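Local coordinates for protein glutaredoxin-2 (Vaccinia virus, PDB 2G2Q) that passes disulfide bonds on to viral membrane proteins as a glutaredoxin-type thiol-disulfide transfer protein, a step needed for virion assembly and replication, at residues F74-N77 with Q82-F85; K27-I32 with E110-T115. All coordinates share one frame; numbering follows the deposited sequence.

Contact 1 closes the beta hairpin of strands 71-77 and 82-85, while contact 2 brings the end of helix 104-113 up to the place where the chain enters strand 30-36, on the edge of the same sheet. Their centres lie about 9 Å apart, and contact 1 is nested in the chain loop that contact 2 closes. Lys75 joins them: its NZ is 2.7 Å from Ile111 O and 2.9 Å from Ala114 O, so the hairpin probably donates hydrogen bonds to the helix end. Both contacts also touch one sulfate ion, probably from the crystallisation liquor. Neither includes Cys13 or Cys16, the redox-active pair, whose disulfide is not formed in this structure.

Contact 1: residues F74-N77 with Q82-F85; sequences FKYN and QMAF. With SO4 (sulfate ion), chain D.
The NZ of Lys75, whose backbone pairs with Ala84, is held by Ile111 O, Ala114 O and sulfate O2; Lys75 NZ to sulfate O2 is 3.0 Å. This is an antiparallel beta hairpin within the central sheet of a thioredoxin fold. Lysine suits the place because its long, flexible chain ends in a cationic donor with three protons, able to serve two carbonyls and an anion. With CG anti to the backbone N (chi1 -178°), the chain leads away from the partner strand, and its bend at chi3 brings the ammonium group to them. At its root, CB rests against the CB of Ala84, a small side chain that also packs against Tyr116 and Ala114.

Hydrogen bonds run from Lys75 N to Ala84 O and from Ala84 N to Lys75 O, then, at 2.9 Å, from Asn77 N to Gln82 O. Gln82 N returns a weak one to Asn77 O.

On the other face, the bent chain of selenomethionine Met83 crosses Tyr76 at about a right angle, its SE 4.9 Å from the ring centroid in an oblique Met-aromatic contact. Farther along, Phe74 and Phe85 form a T-shaped pair with planes 66° apart, the CE2 edge of Phe74 directed at the face of Phe85.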
ATOM      1  N   PHE A  74      -5.015   2.640  -3.785  1.00 28.60           N
ATOM      2  CA  PHE A  74      -5.970   3.571  -4.335  1.00 28.60           C
ATOM      3  C   PHE A  74      -7.048   2.805  -5.089  1.00 28.78           C
ATOM      4  O   PHE A  74      -6.848   1.668  -5.546  1.00 28.60           O
ATOM      5  CB  PHE A  74      -5.291   4.548  -5.299  1.00 28.63           C
ATOM      6  CG  PHE A  74      -4.271   5.417  -4.655  1.00 28.36           C
ATOM      7  CD1 PHE A  74      -2.958   4.976  -4.495  1.00 29.72           C
ATOM      8  CD2 PHE A  74      -4.609   6.668  -4.204  1.00 27.56           C
ATOM      9  CE1 PHE A  74      -2.008   5.775  -3.879  1.00 29.28           C
ATOM     10  CE2 PHE A  74      -3.663   7.476  -3.607  1.00 29.81           C
ATOM     11  CZ  PHE A  74      -2.360   7.026  -3.431  1.00 29.10           C
ATOM     12  N   LYS A  75      -8.192   3.449  -5.223  1.00 28.68           N
ATOM     13  CA  LYS A  75      -9.332   2.851  -5.878  1.00 28.79           C
ATOM     14  C   LYS A  75      -9.677   3.813  -7.003  1.00 28.39           C
ATOM     15  O   LYS A  75     -10.003   4.977  -6.755  1.00 28.78           O
ATOM     16  CB  LYS A  75     -10.478   2.661  -4.867  1.00 28.53           C
ATOM     17  CG  LYS A  75     -11.718   1.993  -5.435  1.00 29.35           C
ATOM     18  CD  LYS A  75     -12.757   1.643  -4.359  1.00 28.65           C
ATOM     19  CE  LYS A  75     -13.480   2.872  -3.803  1.00 28.14           C
ATOM     20  NZ  LYS A  75     -14.428   2.486  -2.708  1.00 28.41           N
ATOM     21  N   TYR A  76      -9.546   3.344  -8.240  1.00 28.01           N
ATOM     22  CA  TYR A  76      -9.853   4.160  -9.412  1.00 27.25           C
ATOM     23  C   TYR A  76     -11.118   3.670 -10.117  1.00 27.21           C
ATOM     24  O   TYR A  76     -11.267   2.467 -10.405  1.00 26.78           O
ATOM     25  CB  TYR A  76      -8.677   4.174 -10.414  1.00 27.17           C
ATOM     26  CG  TYR A  76      -8.940   5.071 -11.602  1.00 26.95           C
ATOM     27  CD1 TYR A  76      -9.158   6.439 -11.425  1.00 25.22           C
ATOM     28  CD2 TYR A  76      -9.001   4.558 -12.900  1.00 27.06           C
ATOM     29  CE1 TYR A  76      -9.391   7.279 -12.496  1.00 25.85           C
ATOM     30  CE2 TYR A  76      -9.244   5.399 -13.995  1.00 25.89           C
ATOM     31  CZ  TYR A  76      -9.449   6.761 -13.777  1.00 26.75           C
ATOM     32  OH  TYR A  76      -9.716   7.626 -14.839  1.00 28.11           O
ATOM     33  N   ASN A  77     -12.011   4.607 -10.418  1.00 27.12           N
ATOM     34  CA  ASN A  77     -13.205   4.292 -11.194  1.00 27.04           C
ATOM     35  C   ASN A  77     -13.075   4.779 -12.623  1.00 27.32           C
ATOM     36  O   ASN A  77     -13.258   5.966 -12.889  1.00 27.82           O
ATOM     37  CB  ASN A  77     -14.483   4.858 -10.531  1.00 26.46           C
ATOM     38  CG  ASN A  77     -15.763   4.438 -11.255  1.00 24.95           C
ATOM     39  OD1 ASN A  77     -15.868   4.503 -12.491  1.00 24.07           O
ATOM     40  ND2 ASN A  77     -16.731   3.997 -10.491  1.00 23.55           N
ATOM     41  N   GLN A  82     -12.915   8.926 -11.330  1.00 29.68           N
ATOM     42  CA  GLN A  82     -12.745   9.417  -9.978  1.00 29.40           C
ATOM     43  C   GLN A  82     -11.815   8.500  -9.254  1.00 30.05           C
ATOM     44  O   GLN A  82     -11.659   7.337  -9.623  1.00 29.84           O
ATOM     45  CB  GLN A  82     -14.065   9.450  -9.241  1.00 29.04           C
ATOM     46  CG  GLN A  82     -14.934  10.599  -9.626  1.00 29.01           C
ATOM     47  CD  GLN A  82     -16.246  10.583  -8.896  1.00 28.28           C
ATOM     48  OE1 GLN A  82     -16.572  11.541  -8.204  1.00 29.50           O
ATOM     49  NE2 GLN A  82     -17.014   9.499  -9.041  1.00 25.40           N
HETATM   50  N   MSE A  83     -11.223   9.037  -8.195  1.00 30.71           N
HETATM   51  CA  MSE A  83     -10.181   8.366  -7.462  1.00 31.18           C
HETATM   52  C   MSE A  83     -10.535   8.353  -5.978  1.00 31.18           C
HETATM   53  O   MSE A  83     -11.221   9.254  -5.483  1.00 30.72           O
HETATM   54  CB  MSE A  83      -8.878   9.114  -7.710  1.00 31.29           C
HETATM   55  CG  MSE A  83      -7.665   8.383  -7.309  1.00 33.64           C
HETATM   56 SE   MSE A  83      -7.254   6.821  -8.340  0.30 39.61          SE
HETATM   57  CE  MSE A  83      -6.598   7.732 -10.006  0.30 36.86           C
ATOM     58  N   ALA A  84     -10.074   7.320  -5.282  1.00 31.68           N
ATOM     59  CA  ALA A  84     -10.307   7.172  -3.865  1.00 32.51           C
ATOM     60  C   ALA A  84      -9.055   6.713  -3.124  1.00 33.22           C
ATOM     61  O   ALA A  84      -8.315   5.859  -3.606  1.00 33.79           O
ATOM     62  CB  ALA A  84     -11.451   6.216  -3.625  1.00 32.88           C
ATOM     63  N   PHE A  85      -8.829   7.301  -1.951  1.00 34.02           N
ATOM     64  CA  PHE A  85      -7.747   6.930  -1.049  1.00 34.96           C
ATOM     65  C   PHE A  85      -8.178   5.884  -0.042  1.00 34.37           C
ATOM     66  O   PHE A  85      -8.919   6.196   0.859  1.00 34.22           O
ATOM     67  CB  PHE A  85      -7.357   8.144  -0.227  1.00 36.39           C
ATOM     68  CG  PHE A  85      -6.051   8.726  -0.595  1.00 39.52           C
ATOM     69  CD1 PHE A  85      -4.883   8.266   0.007  1.00 43.82           C
ATOM     70  CD2 PHE A  85      -5.978   9.746  -1.540  1.00 43.28           C
ATOM     71  CE1 PHE A  85      -3.629   8.820  -0.339  1.00 46.20           C
ATOM     72  CE2 PHE A  85      -4.749  10.315  -1.907  1.00 43.70           C
ATOM     73  CZ  PHE A  85      -3.569   9.855  -1.306  1.00 43.41           C
TER
HETATM   74  S   SO4 D 125     -16.474   0.426  -5.174  1.00 57.10           S
HETATM   75  O1  SO4 D 125     -16.304   1.846  -5.446  1.00 57.18           O
HETATM   76  O2  SO4 D 125     -15.631   0.028  -4.048  1.00 57.82           O
HETATM   77  O3  SO4 D 125     -17.881   0.201  -4.836  1.00 58.74           O
HETATM   78  O4  SO4 D 125     -16.122  -0.350  -6.362  1.00 56.05           O

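Contact 2: residues K27-I32 with E110-T115; sequences KSEYDI and EIEKAT. With SO4 (sulfate ion), chain D.
Between Glu29-Tyr30, where the chain enters strand 30-36, and Ile111-Glu112, near the end of helix 104-113, the backbones stay about 10 Å apart (Tyr30 CA to Ile111 CA 10.2 Å), so long side chains must span the gap. Tyr30 does most of this. Its CG is anti to the carbonyl carbon (chi1 -58°), and the ring reaches toward the helix; Tyr30 and Ile111 run alongside and antiparallel, each directed toward the other's backbone. The CG2 branch of Ile111 lies 3.6 Å from Tyr30 CZ, an apolar touch at the phenol end of the ring; the branched isoleucine also packs on Leu5 and Leu26, which fits its buried place. The CG methylene of Glu112 lies beside Tyr30 OH.

Tyrosine suits this position because its ring can sit among apolar neighbours while its hydroxyl meets a polar group. Tyr30 OH donates a 2.6 Å hydrogen bond to sulfate O2, which lies in the ring plane at its edge. Lys75, Asn3 and Tyr116 also hold the ion.

Toward solvent, Glu29 and Glu112 extend their chains and cross at about a right angle, their carboxylate planes 56° apart. Glu29 OE2 comes within 2.6 Å of Glu112 OE1, a separation that probably requires a proton on one of the acids. Lys108 offers Glu29 OE1 a long, weak ion pair that may ease the crowding of negative charge. Taken together, these side chains join an edge strand to the last helix, the helix-on-sheet packing of a thioredoxin fold.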
ATOM      1  N   LYS A  27     -10.425 -10.280  -6.670  1.00 32.78           N
ATOM      2  CA  LYS A  27     -10.311 -10.163  -8.148  1.00 32.72           C
ATOM      3  C   LYS A  27     -11.626 -10.265  -8.928  1.00 32.78           C
ATOM      4  O   LYS A  27     -11.715  -9.811 -10.078  1.00 32.85           O
ATOM      5  CB  LYS A  27      -9.299 -11.168  -8.720  1.00 32.72           C
ATOM      6  CG  LYS A  27      -9.697 -12.655  -8.616  1.00 32.34           C
ATOM      7  CD  LYS A  27      -8.501 -13.532  -8.954  1.00 32.77           C
ATOM      8  CE  LYS A  27      -8.472 -14.819  -8.136  1.00 33.43           C
ATOM      9  NZ  LYS A  27      -9.266 -15.912  -8.750  1.00 32.76           N
ATOM     10  N   SER A  28     -12.636 -10.877  -8.324  1.00 32.76           N
ATOM     11  CA  SER A  28     -13.926 -10.970  -8.976  1.00 33.01           C
ATOM     12  C   SER A  28     -14.647  -9.629  -8.861  1.00 32.90           C
ATOM     13  O   SER A  28     -15.661  -9.404  -9.505  1.00 32.75           O
ATOM     14  CB  SER A  28     -14.758 -12.102  -8.374  1.00 33.15           C
ATOM     15  OG  SER A  28     -15.254 -11.750  -7.095  1.00 34.32           O
ATOM     16  N   GLU A  29     -14.093  -8.734  -8.050  1.00 33.04           N
ATOM     17  CA  GLU A  29     -14.710  -7.442  -7.794  1.00 33.27           C
ATOM     18  C   GLU A  29     -13.898  -6.285  -8.377  1.00 32.56           C
ATOM     19  O   GLU A  29     -14.464  -5.316  -8.885  1.00 32.72           O
ATOM     20  CB  GLU A  29     -14.916  -7.266  -6.291  1.00 33.22           C
ATOM     21  CG  GLU A  29     -15.928  -6.192  -5.879  1.00 34.19           C
ATOM     22  CD  GLU A  29     -16.168  -6.188  -4.364  1.00 35.08           C
ATOM     23  OE1 GLU A  29     -15.855  -7.212  -3.700  1.00 37.68           O
ATOM     24  OE2 GLU A  29     -16.664  -5.166  -3.835  1.00 36.66           O
ATOM     25  N   TYR A  30     -12.576  -6.380  -8.308  1.00 31.94           N
ATOM     26  CA  TYR A  30     -11.727  -5.309  -8.815  1.00 31.37           C
ATOM     27  C   TYR A  30     -10.643  -5.814  -9.739  1.00 31.38           C
ATOM     28  O   TYR A  30     -10.092  -6.900  -9.530  1.00 31.04           O
ATOM     29  CB  TYR A  30     -11.041  -4.566  -7.670  1.00 31.25           C
ATOM     30  CG  TYR A  30     -11.955  -3.942  -6.650  1.00 30.66           C
ATOM     31  CD1 TYR A  30     -12.262  -4.608  -5.472  1.00 29.27           C
ATOM     32  CD2 TYR A  30     -12.498  -2.669  -6.853  1.00 31.06           C
ATOM     33  CE1 TYR A  30     -13.086  -4.037  -4.521  1.00 29.54           C
ATOM     34  CE2 TYR A  30     -13.322  -2.087  -5.901  1.00 29.31           C
ATOM     35  CZ  TYR A  30     -13.610  -2.784  -4.739  1.00 29.53           C
ATOM     36  OH  TYR A  30     -14.434  -2.229  -3.787  1.00 30.88           O
ATOM     37  N   ASP A  31     -10.338  -5.017 -10.760  1.00 31.47           N
ATOM     38  CA  ASP A  31      -9.063  -5.135 -11.467  1.00 31.72           C
ATOM     39  C   ASP A  31      -7.955  -4.618 -10.536  1.00 31.69           C
ATOM     40  O   ASP A  31      -8.180  -3.725  -9.720  1.00 31.43           O
ATOM     41  CB  ASP A  31      -9.073  -4.334 -12.774  1.00 31.75           C
ATOM     42  CG  ASP A  31     -10.022  -4.905 -13.805  1.00 33.27           C
ATOM     43  OD1 ASP A  31     -10.285  -6.131 -13.767  1.00 34.24           O
ATOM     44  OD2 ASP A  31     -10.515  -4.128 -14.662  1.00 35.83           O
ATOM     45  N   ILE A  32      -6.766  -5.197 -10.658  1.00 31.71           N
ATOM     46  CA  ILE A  32      -5.642  -4.871  -9.782  1.00 31.47           C
ATOM     47  C   ILE A  32      -4.426  -4.485 -10.614  1.00 31.17           C
ATOM     48  O   ILE A  32      -4.103  -5.153 -11.607  1.00 31.02           O
ATOM     49  CB  ILE A  32      -5.276  -6.067  -8.865  1.00 31.48           C
ATOM     50  CG1 ILE A  32      -6.472  -6.434  -7.985  1.00 32.13           C
ATOM     51  CG2 ILE A  32      -4.059  -5.741  -8.004  1.00 31.36           C
ATOM     52  CD1 ILE A  32      -6.486  -7.882  -7.529  1.00 33.50           C
ATOM     53  N   GLU A 110     -12.642  -1.413   4.227  1.00 30.63           N
ATOM     54  CA  GLU A 110     -11.953  -0.143   4.030  1.00 31.17           C
ATOM     55  C   GLU A 110     -11.905   0.245   2.549  1.00 30.80           C
ATOM     56  O   GLU A 110     -12.047   1.430   2.197  1.00 31.00           O
ATOM     57  CB  GLU A 110     -10.543  -0.188   4.628  1.00 31.09           C
ATOM     58  CG  GLU A 110     -10.534  -0.411   6.160  1.00 32.68           C
ATOM     59  CD  GLU A 110      -9.126  -0.619   6.739  1.00 32.55           C
ATOM     60  OE1 GLU A 110      -8.829  -0.044   7.809  1.00 35.54           O
ATOM     61  OE2 GLU A 110      -8.311  -1.352   6.128  1.00 33.52           O
ATOM     62  N   ILE A 111     -11.700  -0.754   1.688  1.00 30.17           N
ATOM     63  CA  ILE A 111     -11.676  -0.538   0.245  1.00 30.01           C
ATOM     64  C   ILE A 111     -13.078  -0.153  -0.243  1.00 30.14           C
ATOM     65  O   ILE A 111     -13.239   0.689  -1.120  1.00 29.89           O
ATOM     66  CB  ILE A 111     -11.209  -1.806  -0.510  1.00 29.68           C
ATOM     67  CG1 ILE A 111      -9.716  -2.023  -0.320  1.00 29.60           C
ATOM     68  CG2 ILE A 111     -11.552  -1.721  -2.009  1.00 29.03           C
ATOM     69  CD1 ILE A 111      -9.285  -3.422  -0.756  1.00 29.77           C
ATOM     70  N   GLU A 112     -14.090  -0.780   0.333  1.00 30.26           N
ATOM     71  CA  GLU A 112     -15.436  -0.552  -0.133  1.00 31.48           C
ATOM     72  C   GLU A 112     -16.011   0.795   0.286  1.00 31.03           C
ATOM     73  O   GLU A 112     -16.804   1.364  -0.444  1.00 31.25           O
ATOM     74  CB  GLU A 112     -16.341  -1.731   0.229  1.00 31.94           C
ATOM     75  CG  GLU A 112     -16.065  -2.934  -0.683  1.00 34.08           C
ATOM     76  CD  GLU A 112     -16.923  -4.137  -0.368  1.00 38.10           C
ATOM     77  OE1 GLU A 112     -17.301  -4.850  -1.324  1.00 40.25           O
ATOM     78  OE2 GLU A 112     -17.229  -4.373   0.828  1.00 40.00           O
ATOM     79  N   LYS A 113     -15.572   1.308   1.430  1.00 31.08           N
ATOM     80  CA  LYS A 113     -16.064   2.575   1.996  1.00 31.05           C
ATOM     81  C   LYS A 113     -15.289   3.800   1.505  1.00 30.35           C
ATOM     82  O   LYS A 113     -15.701   4.929   1.733  1.00 30.40           O
ATOM     83  CB  LYS A 113     -15.971   2.545   3.521  1.00 31.07           C
ATOM     84  CG  LYS A 113     -16.905   1.575   4.230  1.00 33.49           C
ATOM     85  CD  LYS A 113     -16.347   1.242   5.627  1.00 35.33           C
ATOM     86  CE  LYS A 113     -17.416   1.294   6.716  1.00 36.88           C
ATOM     87  NZ  LYS A 113     -18.213   0.038   6.919  1.00 37.53           N
ATOM     88  N   ALA A 114     -14.150   3.580   0.868  1.00 30.24           N
ATOM     89  CA  ALA A 114     -13.304   4.671   0.405  1.00 29.98           C
ATOM     90  C   ALA A 114     -14.080   5.585  -0.562  1.00 30.02           C
ATOM     91  O   ALA A 114     -14.613   5.124  -1.560  1.00 29.59           O
ATOM     92  CB  ALA A 114     -12.063   4.103  -0.261  1.00 29.78           C
ATOM     93  N   THR A 115     -14.131   6.875  -0.251  1.00 30.62           N
ATOM     94  CA  THR A 115     -14.939   7.821  -1.010  1.00 31.58           C
ATOM     95  C   THR A 115     -14.223   8.400  -2.213  1.00 32.20           C
ATOM     96  O   THR A 115     -13.049   8.721  -2.142  1.00 33.09           O
ATOM     97  CB  THR A 115     -15.420   8.989  -0.137  1.00 32.03           C
ATOM     98  OG1 THR A 115     -14.281   9.728   0.333  1.00 32.73           O
ATOM     99  CG2 THR A 115     -16.265   8.484   1.028  1.00 29.91           C
TER
HETATM  100  S   SO4 D 125     -16.474   0.426  -5.174  1.00 57.10           S
HETATM  101  O1  SO4 D 125     -16.304   1.846  -5.446  1.00 57.18           O
HETATM  102  O2  SO4 D 125     -15.631   0.028  -4.048  1.00 57.82           O
HETATM  103  O3  SO4 D 125     -17.881   0.201  -4.836  1.00 58.74           O
HETATM  104  O4  SO4 D 125     -16.122  -0.350  -6.362  1.00 56.05           O